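Local coordinates for protein LP04448p (PDB 4QMH) that belongs to the XMAP215 family, which drives microtubule polymerization through an array of TOG domains, and contributes here its fourth TOG domain, which probably acts in tubulin binding, at residues L99-L104 against C121-F125; Y131-F135 against L166-S172; V202-I207 against A236-P241. One frame throughout, in Å; residues are numbered along the deposited sequence.

Interaction 1 of 3, residues L99-L104 against C121-F125; sequences LFPGFL and CINSF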
loop_
_atom_site.group_PDB
_atom_site.type_symbol
_atom_site.label_atom_id
_atom_site.label_comp_id
_atom_site.label_asym_id
_atom_site.label_seq_id
_atom_site.Cartn_x
_atom_site.Cartn_y
_atom_site.Cartn_z
ATOM N N LEU A 99 -6.819 0.259 -5.273
ATOM C CA LEU A 99 -5.482 0.462 -5.824
ATOM C C LEU A 99 -4.350 0.040 -4.902
ATOM O O LEU A 99 -3.306 -0.391 -5.371
ATOM C CB LEU A 99 -5.274 1.924 -6.210
ATOM C CG LEU A 99 -6.315 2.434 -7.204
ATOM C CD1 LEU A 99 -6.101 3.924 -7.451
ATOM C CD2 LEU A 99 -6.246 1.641 -8.503
ATOM N N PHE A 100 -4.550 0.187 -3.597
ATOM C CA PHE A 100 -3.493 -0.123 -2.635
ATOM C C PHE A 100 -2.993 -1.582 -2.713
ATOM O O PHE A 100 -1.790 -1.813 -2.663
ATOM C CB PHE A 100 -3.966 0.253 -1.219
ATOM C CG PHE A 100 -2.925 0.104 -0.138
ATOM C CD1 PHE A 100 -1.652 0.638 -0.281
ATOM C CD2 PHE A 100 -3.255 -0.507 1.069
ATOM C CE1 PHE A 100 -0.714 0.535 0.739
ATOM C CE2 PHE A 100 -2.316 -0.623 2.087
ATOM C CZ PHE A 100 -1.046 -0.095 1.920
ATOM N N PRO A 101 -3.903 -2.566 -2.835
ATOM C CA PRO A 101 -3.385 -3.935 -2.982
ATOM C C PRO A 101 -2.422 -4.073 -4.161
ATOM O O PRO A 101 -1.425 -4.806 -4.060
ATOM C CB PRO A 101 -4.648 -4.758 -3.219
ATOM C CG PRO A 101 -5.711 -4.002 -2.425
ATOM C CD PRO A 101 -5.370 -2.544 -2.676
ATOM N N GLY A 102 -2.704 -3.359 -5.250
ATOM C CA GLY A 102 -1.841 -3.400 -6.421
ATOM C C GLY A 102 -0.504 -2.715 -6.178
ATOM O O GLY A 102 0.534 -3.185 -6.629
ATOM N N PHE A 103 -0.526 -1.587 -5.473
ATOM C CA PHE A 103 0.707 -0.922 -5.071
ATOM C C PHE A 103 1.552 -1.854 -4.212
ATOM O O PHE A 103 2.767 -1.961 -4.388
ATOM C CB PHE A 103 0.423 0.335 -4.240
ATOM C CG PHE A 103 -0.371 1.392 -4.945
ATOM C CD1 PHE A 103 -0.496 1.418 -6.326
ATOM C CD2 PHE A 103 -0.997 2.375 -4.197
ATOM C CE1 PHE A 103 -1.236 2.413 -6.946
ATOM C CE2 PHE A 103 -1.738 3.384 -4.809
ATOM C CZ PHE A 103 -1.860 3.396 -6.192
ATOM N N LEU A 104 0.907 -2.523 -3.263
ATOM C CA LEU A 104 1.639 -3.398 -2.363
ATOM C C LEU A 104 2.264 -4.529 -3.153
ATOM O O LEU A 104 3.391 -4.946 -2.890
ATOM C CB LEU A 104 0.715 -3.963 -1.283
ATOM C CG LEU A 104 0.237 -3.003 -0.191
ATOM C CD1 LEU A 104 -0.781 -3.708 0.696
ATOM C CD2 LEU A 104 1.423 -2.463 0.618
ATOM N N CYS A 121 3.649 5.937 -5.048
ATOM C CA CYS A 121 2.196 5.911 -5.106
ATOM C C CYS A 121 1.616 5.798 -3.717
ATOM O O CYS A 121 0.692 6.520 -3.359
ATOM C CB CYS A 121 1.696 4.720 -5.912
ATOM S SG CYS A 121 1.533 5.037 -7.653
ATOM N N ILE A 122 2.128 4.845 -2.945
ATOM C CA ILE A 122 1.610 4.634 -1.614
ATOM C C ILE A 122 1.720 5.915 -0.806
ATOM O O ILE A 122 0.747 6.367 -0.219
ATOM C CB ILE A 122 2.340 3.487 -0.884
ATOM C CG1 ILE A 122 1.994 2.148 -1.549
ATOM C CG2 ILE A 122 1.928 3.475 0.585
ATOM C CD1 ILE A 122 2.865 0.961 -1.107
ATOM N N ASN A 123 2.905 6.510 -0.801
ATOM C CA ASN A 123 3.115 7.693 0.024
ATOM C C ASN A 123 2.373 8.923 -0.499
ATOM O O ASN A 123 1.968 9.779 0.284
ATOM C CB ASN A 123 4.610 7.954 0.228
ATOM C CG ASN A 123 5.241 6.943 1.168
ATOM O OD1 ASN A 123 4.605 6.489 2.120
ATOM N ND2 ASN A 123 6.484 6.567 0.893
ATOM N N SER A 124 2.180 8.998 -1.812
ATOM C CA SER A 124 1.362 10.071 -2.369
ATOM C C SER A 124 -0.090 9.955 -1.931
ATOM O O SER A 124 -0.697 10.942 -1.494
ATOM C CB SER A 124 1.443 10.115 -3.891
ATOM O OG SER A 124 0.624 11.176 -4.368
ATOM N N PHE A 125 -0.661 8.758 -2.049
ATOM C CA PHE A 125 -2.017 8.545 -1.578
ATOM C C PHE A 125 -2.102 8.797 -0.076
ATOM O O PHE A 125 -3.074 9.372 0.408
ATOM C CB PHE A 125 -2.505 7.131 -1.917
ATOM C CG PHE A 125 -3.108 7.011 -3.297
ATOM C CD1 PHE A 125 -2.310 7.076 -4.434
ATOM C CD2 PHE A 125 -4.480 6.850 -3.452
ATOM C CE1 PHE A 125 -2.873 6.973 -5.700
ATOM C CE2 PHE A 125 -5.048 6.744 -4.714
ATOM C CZ PHE A 125 -4.239 6.810 -5.837
#

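Interaction 2 of 3, residues Y131-F135 against L166-S172; sequences YKEFF and LPPKSVS. With SO4 (sulfate ion), chain B.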
loop_
_atom_site.group_PDB
_atom_site.type_symbol
_atom_site.label_atom_id
_atom_site.label_comp_id
_atom_site.label_asym_id
_atom_site.label_seq_id
_atom_site.Cartn_x
_atom_site.Cartn_y
_atom_site.Cartn_z
ATOM N N TYR A 131 -3.363 8.270 5.691
ATOM C CA TYR A 131 -2.833 6.921 5.761
ATOM C C TYR A 131 -3.855 5.960 6.361
ATOM O O TYR A 131 -3.678 4.747 6.318
ATOM C CB TYR A 131 -1.545 6.922 6.582
ATOM C CG TYR A 131 -0.338 7.432 5.829
ATOM C CD1 TYR A 131 -0.050 8.791 5.765
ATOM C CD2 TYR A 131 0.515 6.553 5.184
ATOM C CE1 TYR A 131 1.069 9.250 5.073
ATOM C CE2 TYR A 131 1.621 6.998 4.501
ATOM C CZ TYR A 131 1.895 8.344 4.444
ATOM O OH TYR A 131 3.004 8.777 3.746
ATOM N N LYS A 132 -4.938 6.509 6.895
ATOM C CA LYS A 132 -5.923 5.725 7.628
ATOM C C LYS A 132 -6.504 4.604 6.781
ATOM O O LYS A 132 -6.695 3.490 7.265
ATOM C CB LYS A 132 -7.044 6.644 8.124
ATOM C CG LYS A 132 -8.127 5.951 8.926
ATOM C CD LYS A 132 -9.006 6.988 9.621
ATOM C CE LYS A 132 -10.234 6.356 10.263
ATOM N NZ LYS A 132 -11.237 5.934 9.247
ATOM N N GLU A 133 -6.788 4.897 5.513
ATOM C CA GLU A 133 -7.404 3.904 4.639
ATOM C C GLU A 133 -6.509 2.724 4.301
ATOM O O GLU A 133 -7.014 1.703 3.817
ATOM C CB GLU A 133 -7.928 4.538 3.345
ATOM C CG GLU A 133 -9.223 5.305 3.523
ATOM C CD GLU A 133 -9.000 6.607 4.249
ATOM O OE1 GLU A 133 -7.851 7.103 4.244
ATOM O OE2 GLU A 133 -9.965 7.142 4.817
ATOM N N PHE A 134 -5.202 2.836 4.547
ATOM C CA PHE A 134 -4.281 1.716 4.281
ATOM C C PHE A 134 -4.412 0.623 5.337
ATOM O O PHE A 134 -4.041 -0.533 5.108
ATOM C CB PHE A 134 -2.820 2.178 4.280
ATOM C CG PHE A 134 -2.463 3.115 3.156
ATOM C CD1 PHE A 134 -3.061 3.003 1.916
ATOM C CD2 PHE A 134 -1.508 4.100 3.349
ATOM C CE1 PHE A 134 -2.716 3.872 0.889
ATOM C CE2 PHE A 134 -1.153 4.971 2.325
ATOM C CZ PHE A 134 -1.761 4.857 1.100
ATOM N N PHE A 135 -4.890 1.006 6.518
ATOM C CA PHE A 135 -4.917 0.116 7.679
ATOM C C PHE A 135 -6.314 -0.445 7.911
ATOM O O PHE A 135 -6.903 -0.293 8.982
ATOM C CB PHE A 135 -4.359 0.851 8.904
ATOM C CG PHE A 135 -2.914 1.217 8.752
ATOM C CD1 PHE A 135 -1.925 0.277 9.001
ATOM C CD2 PHE A 135 -2.540 2.475 8.311
ATOM C CE1 PHE A 135 -0.573 0.602 8.842
ATOM C CE2 PHE A 135 -1.198 2.800 8.131
ATOM C CZ PHE A 135 -0.211 1.855 8.404
ATOM N N LEU A 166 2.294 8.120 12.982
ATOM C CA LEU A 166 0.851 8.163 12.775
ATOM C C LEU A 166 0.143 8.189 14.120
ATOM O O LEU A 166 0.438 7.378 14.999
ATOM C CB LEU A 166 0.387 6.944 11.964
ATOM C CG LEU A 166 0.787 6.907 10.486
ATOM C CD1 LEU A 166 0.352 5.612 9.818
ATOM C CD2 LEU A 166 0.224 8.116 9.743
ATOM N N PRO A 167 -0.793 9.132 14.293
ATOM C CA PRO A 167 -1.569 9.193 15.532
ATOM C C PRO A 167 -2.488 7.983 15.616
ATOM O O PRO A 167 -2.886 7.456 14.578
ATOM C CB PRO A 167 -2.389 10.477 15.372
ATOM C CG PRO A 167 -2.523 10.652 13.903
ATOM C CD PRO A 167 -1.235 10.129 13.305
ATOM N N PRO A 168 -2.819 7.544 16.838
ATOM C CA PRO A 168 -3.657 6.349 16.999
ATOM C C PRO A 168 -4.992 6.427 16.261
ATOM O O PRO A 168 -5.472 5.397 15.810
ATOM C CB PRO A 168 -3.868 6.260 18.518
ATOM C CG PRO A 168 -3.473 7.609 19.059
ATOM C CD PRO A 168 -2.412 8.115 18.132
ATOM N N LYS A 169 -5.576 7.616 16.124
ATOM C CA LYS A 169 -6.871 7.743 15.451
ATOM C C LYS A 169 -6.800 7.379 13.970
ATOM O O LYS A 169 -7.827 7.091 13.344
ATOM C CB LYS A 169 -7.418 9.170 15.597
ATOM C CG LYS A 169 -7.149 10.070 14.388
ATOM C CD LYS A 169 -7.242 11.541 14.760
ATOM C CE LYS A 169 -6.002 11.976 15.524
ATOM N NZ LYS A 169 -6.224 13.216 16.311
ATOM N N SER A 170 -5.592 7.401 13.410
ATOM C CA SER A 170 -5.392 7.156 11.982
ATOM C C SER A 170 -5.075 5.702 11.686
ATOM O O SER A 170 -4.816 5.336 10.538
ATOM C CB SER A 170 -4.255 8.028 11.442
ATOM O OG SER A 170 -4.510 9.406 11.658
ATOM N N VAL A 171 -5.082 4.874 12.721
ATOM C CA VAL A 171 -4.657 3.493 12.568
ATOM C C VAL A 171 -5.585 2.563 13.326
ATOM O O VAL A 171 -5.728 2.657 14.544
ATOM C CB VAL A 171 -3.222 3.284 13.078
ATOM C CG1 VAL A 171 -2.780 1.842 12.844
ATOM C CG2 VAL A 171 -2.267 4.260 12.409
ATOM N N SER A 172 -6.239 1.677 12.588
ATOM C CA SER A 172 -7.056 0.638 13.187
ATOM C C SER A 172 -6.191 -0.314 14.019
ATOM O O SER A 172 -5.296 -0.973 13.490
ATOM C CB SER A 172 -7.793 -0.139 12.087
ATOM O OG SER A 172 -8.269 -1.377 12.571
HETATM S S SO4 B . -3.728 10.448 8.345
HETATM O O1 SO4 B . -4.370 11.688 7.898
HETATM O O2 SO4 B . -2.528 10.201 7.556
HETATM O O3 SO4 B . -3.335 10.580 9.752
HETATM O O4 SO4 B . -4.678 9.343 8.198
HETATM O O HOH W 1 -7.325 2.539 9.815
#

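Interaction 3 of 3, residues V202-I207 against A236-P241; sequences VLGIMI and ARPNLP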
loop_
_atom_site.group_PDB
_atom_site.type_symbol
_atom_site.label_atom_id
_atom_site.label_comp_id
_atom_site.label_asym_id
_atom_site.label_seq_id
_atom_site.Cartn_x
_atom_site.Cartn_y
_atom_site.Cartn_z
ATOM N N VAL A 202 9.171 -3.430 15.073
ATOM C CA VAL A 202 8.600 -3.816 16.364
ATOM C C VAL A 202 8.121 -2.599 17.153
ATOM O O VAL A 202 6.993 -2.586 17.664
ATOM C CB VAL A 202 9.599 -4.627 17.211
ATOM C CG1 VAL A 202 9.052 -4.842 18.628
ATOM C CG2 VAL A 202 9.869 -5.981 16.553
ATOM N N LEU A 203 8.959 -1.565 17.228
ATOM C CA LEU A 203 8.607 -0.377 18.002
ATOM C C LEU A 203 7.359 0.296 17.446
ATOM O O LEU A 203 6.452 0.664 18.196
ATOM C CB LEU A 203 9.773 0.617 18.052
ATOM C CG LEU A 203 9.468 1.919 18.795
ATOM C CD1 LEU A 203 9.122 1.631 20.255
ATOM C CD2 LEU A 203 10.654 2.876 18.689
ATOM N N GLY A 204 7.311 0.462 16.131
ATOM C CA GLY A 204 6.147 1.046 15.492
ATOM C C GLY A 204 4.852 0.315 15.792
ATOM O O GLY A 204 3.839 0.944 16.062
ATOM N N ILE A 205 4.866 -1.015 15.696
ATOM C CA ILE A 205 3.704 -1.825 16.050
ATOM C C ILE A 205 3.337 -1.609 17.512
ATOM O O ILE A 205 2.172 -1.391 17.852
ATOM C CB ILE A 205 3.973 -3.338 15.808
ATOM C CG1 ILE A 205 4.321 -3.598 14.330
ATOM C CG2 ILE A 205 2.794 -4.189 16.285
ATOM C CD1 ILE A 205 3.136 -3.610 13.400
ATOM N N MET A 206 4.334 -1.648 18.389
ATOM C CA MET A 206 4.063 -1.495 19.817
ATOM C C MET A 206 3.518 -0.118 20.187
ATOM O O MET A 206 2.766 0.008 21.148
ATOM C CB MET A 206 5.324 -1.781 20.624
ATOM C CG MET A 206 5.046 -1.999 22.104
ATOM S SD MET A 206 6.541 -2.385 23.010
ATOM C CE MET A 206 6.831 -4.059 22.448
ATOM N N ILE A 207 3.910 0.913 19.445
ATOM C CA ILE A 207 3.389 2.253 19.702
ATOM C C ILE A 207 1.863 2.257 19.595
ATOM O O ILE A 207 1.181 2.991 20.319
ATOM C CB ILE A 207 4.018 3.294 18.754
ATOM C CG1 ILE A 207 5.411 3.667 19.252
ATOM C CG2 ILE A 207 3.124 4.528 18.614
ATOM C CD1 ILE A 207 6.221 4.459 18.251
ATOM N N ALA A 236 12.239 -3.133 22.624
ATOM C CA ALA A 236 11.496 -1.984 22.090
ATOM C C ALA A 236 10.804 -1.171 23.176
ATOM O O ALA A 236 10.686 0.054 23.082
ATOM C CB ALA A 236 10.469 -2.452 21.067
ATOM N N ARG A 237 10.335 -1.864 24.205
ATOM C CA ARG A 237 9.525 -1.251 25.245
ATOM C C ARG A 237 10.090 0.048 25.849
ATOM O O ARG A 237 9.361 1.031 25.999
ATOM C CB ARG A 237 9.275 -2.271 26.347
ATOM C CG ARG A 237 8.221 -1.874 27.314
ATOM C CD ARG A 237 8.263 -2.826 28.477
ATOM N NE ARG A 237 7.072 -2.733 29.300
ATOM C CZ ARG A 237 6.793 -3.587 30.272
ATOM N NH1 ARG A 237 7.627 -4.588 30.519
ATOM N NH2 ARG A 237 5.687 -3.442 30.987
ATOM N N PRO A 238 11.379 0.055 26.218
ATOM C CA PRO A 238 11.908 1.269 26.853
ATOM C C PRO A 238 11.972 2.461 25.890
ATOM O O PRO A 238 12.221 3.587 26.323
ATOM C CB PRO A 238 13.310 0.851 27.307
ATOM C CG PRO A 238 13.657 -0.337 26.474
ATOM C CD PRO A 238 12.369 -1.035 26.190
ATOM N N ASN A 239 11.732 2.216 24.607
ATOM C CA ASN A 239 11.766 3.284 23.606
ATOM C C ASN A 239 10.392 3.815 23.226
ATOM O O ASN A 239 10.262 4.681 22.354
ATOM C CB ASN A 239 12.531 2.826 22.370
ATOM C CG ASN A 239 14.012 2.707 22.636
ATOM O OD1 ASN A 239 14.645 3.669 23.075
ATOM N ND2 ASN A 239 14.566 1.521 22.419
ATOM N N LEU A 240 9.363 3.292 23.877
ATOM C CA LEU A 240 8.014 3.788 23.662
ATOM C C LEU A 240 7.889 5.214 24.194
ATOM O O LEU A 240 8.569 5.587 25.149
ATOM C CB LEU A 240 6.997 2.899 24.372
ATOM C CG LEU A 240 6.723 1.506 23.811
ATOM C CD1 LEU A 240 5.836 0.739 24.779
ATOM C CD2 LEU A 240 6.068 1.602 22.451
ATOM N N PRO A 241 7.007 6.013 23.582
ATOM C CA PRO A 241 6.740 7.363 24.094
ATOM C C PRO A 241 6.249 7.311 25.535
ATOM O O PRO A 241 5.488 6.398 25.860
ATOM C CB PRO A 241 5.620 7.864 23.182
ATOM C CG PRO A 241 5.774 7.083 21.934
ATOM C CD PRO A 241 6.249 5.726 22.354
#

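Interaction 1 of 3, residues L99-L104 against C121-F125
F103 lies between the two helices with C121 over one ring face. C121 CB stands 3.7 Å from the ring centroid of F103, only 5° off the ring normal, a CH-pi contact. C121 SG follows on the same face, 4.3 Å from that centroid. This is a Cys sulfur-aromatic contact. The opposite face of F103 lies against its own helix, over L99 O. The far edge of F103 turns toward the face of F125. The two centroids are 5.3 Å apart and the planes meet at 62°, an edge-to-face pair. L99 adds a methyl to the F125 ring, with CD1 3.8 Å from F125 CZ. I122 closes the other end of the contact. Its CG1 is anti to the carbonyl carbon and reaches F103 CB at 3.6 Å. The same CG1 meets the edge of the F100 ring, 3.9 Å from F100 CE1. L104 CD2 touches I122 CD1 more loosely.

With an alanine here in place of the F103 ring, C121 would probably lose its aromatic partner, and the face of F125 the edge that meets it, leaving a gap between the helices. Farther out, L78 and C81 of helix 71-88 also pack on F103. F100 stacks with F134, and I122 touches W158 of helix 149-162. The segments run roughly antiparallel, at 145°, consistent with the antiparallel helix packing of the HEAT repeats that build TOG domains. Every touching residue is buried. The chemistry is apolar and aromatic throughout, so the pair is held by shape and ring contacts rather than polar bonds.

Interaction 2 of 3, residues Y131-F135 against L166-S172
F135 lays one ring face against V171, whose CG1 is 4.1 Å from F135 CG and offset toward the rim. With chi1 at -177°, V171 swings CG1 out opposite its own amide nitrogen and onto the ring. The side chains of L166 and F135 point at each other, with L166 CD1 3.6 Å from F135 CE2, oblique to the ring. The other L166 methyl, CD2, rests on Y131 CB. L166 thus bridges the two aromatic residues.

The backbones come close at K132 and S170. K132 CA lies 3.1 Å from S170 O in a CA-H...O contact. S170 O is buried here and has no conventional hydrogen-bond partner in the model. The aliphatic chain of K132 runs on past K169 O. A water ties the other end together. It donates to K132 O and F135 O and accepts from S172 N.

A sulfate, probably from the crystallisation liquor, joins the two loops. Y131 N donates to its O2 at 2.8 Å, nearly straight at 171°. Weak bonds run from Y131 N and K132 N to its O4. From the other loop, S170 OG donates to O3, at a doubtfully short distance. The O2 atom also sits at the edge of the Y131 ring.

Y131 OH points away from this contact, to E127 and N123 of helix 112-129. S172 is the N-cap of helix 173-186, its OG bonded to D175 N. F135 also packs on I176 and M179 of that helix and on L159 of helix 149-162. The two loops therefore meet where helices 112-129, 149-162 and 173-186 come together.

Interaction 3 of 3, residues V202-I207 against A236-P241
M206 and L240 form the middle of a wholly apolar set of side-chain contacts. With CG anti to the backbone N (chi1 -165°) and chi2 also extended, M206 SD reaches 3.7 Å from L240 CD1; the bend about CG-SD then directs CE, which ends 4.2 Å from A236 CB. The M206 and L240 side chains cross at about a right angle. L240 CD2 is shared more widely. It touches M206 CG and lies 3.8 Å from L203 CD1. I207 CG1 meets the same methyl and also P241 CD, at 3.8 Å. The small side chain of A236 fits against the helix on the other flank, its CB 3.7 Å from V202 CG1.

A second kind of contact sets side chain against backbone. L203 CD1 lies 3.6 Å from A236 O, and its two methyls lie near N239 O as well. M206 SD approaches R237 CA at 3.9 Å. The carbonyl of A236 also accepts from N239 N in the 3-10 turn.

Around the contact, M206 packs on F211 and M214 of helix 211-221. R237 starts off away from helix 192-209 and makes a cation-pi contact with F211. Segment 236-241, at and just after the end of helix 226-236, packs against helix 192-209. Between the segments the hold is apolar packing of methyls, a thioether and a proline ring; the cation-pi contact lies outside it.

In the fold
The three contacts follow one another along the chain, each closing before the next opens, within an all-helical TOG domain of twelve helices. Interaction 1 joins helices 96-106 and 112-129 near the middle of the chain. Interaction 2 joins the loops before helices 139-145 and 173-186, with its centre about 15 Å from that of interaction 1. The two touch directly, F134 packing on I122 and F125, and form one continuous packing region. Interaction 3 packs the end of the crystallised fragment, its centre about 17 Å from that of interaction 2 and about 26 Å from that of interaction 1, touching neither. Helix 173-186 packs on both F135 of interaction 2 and V202 of interaction 3.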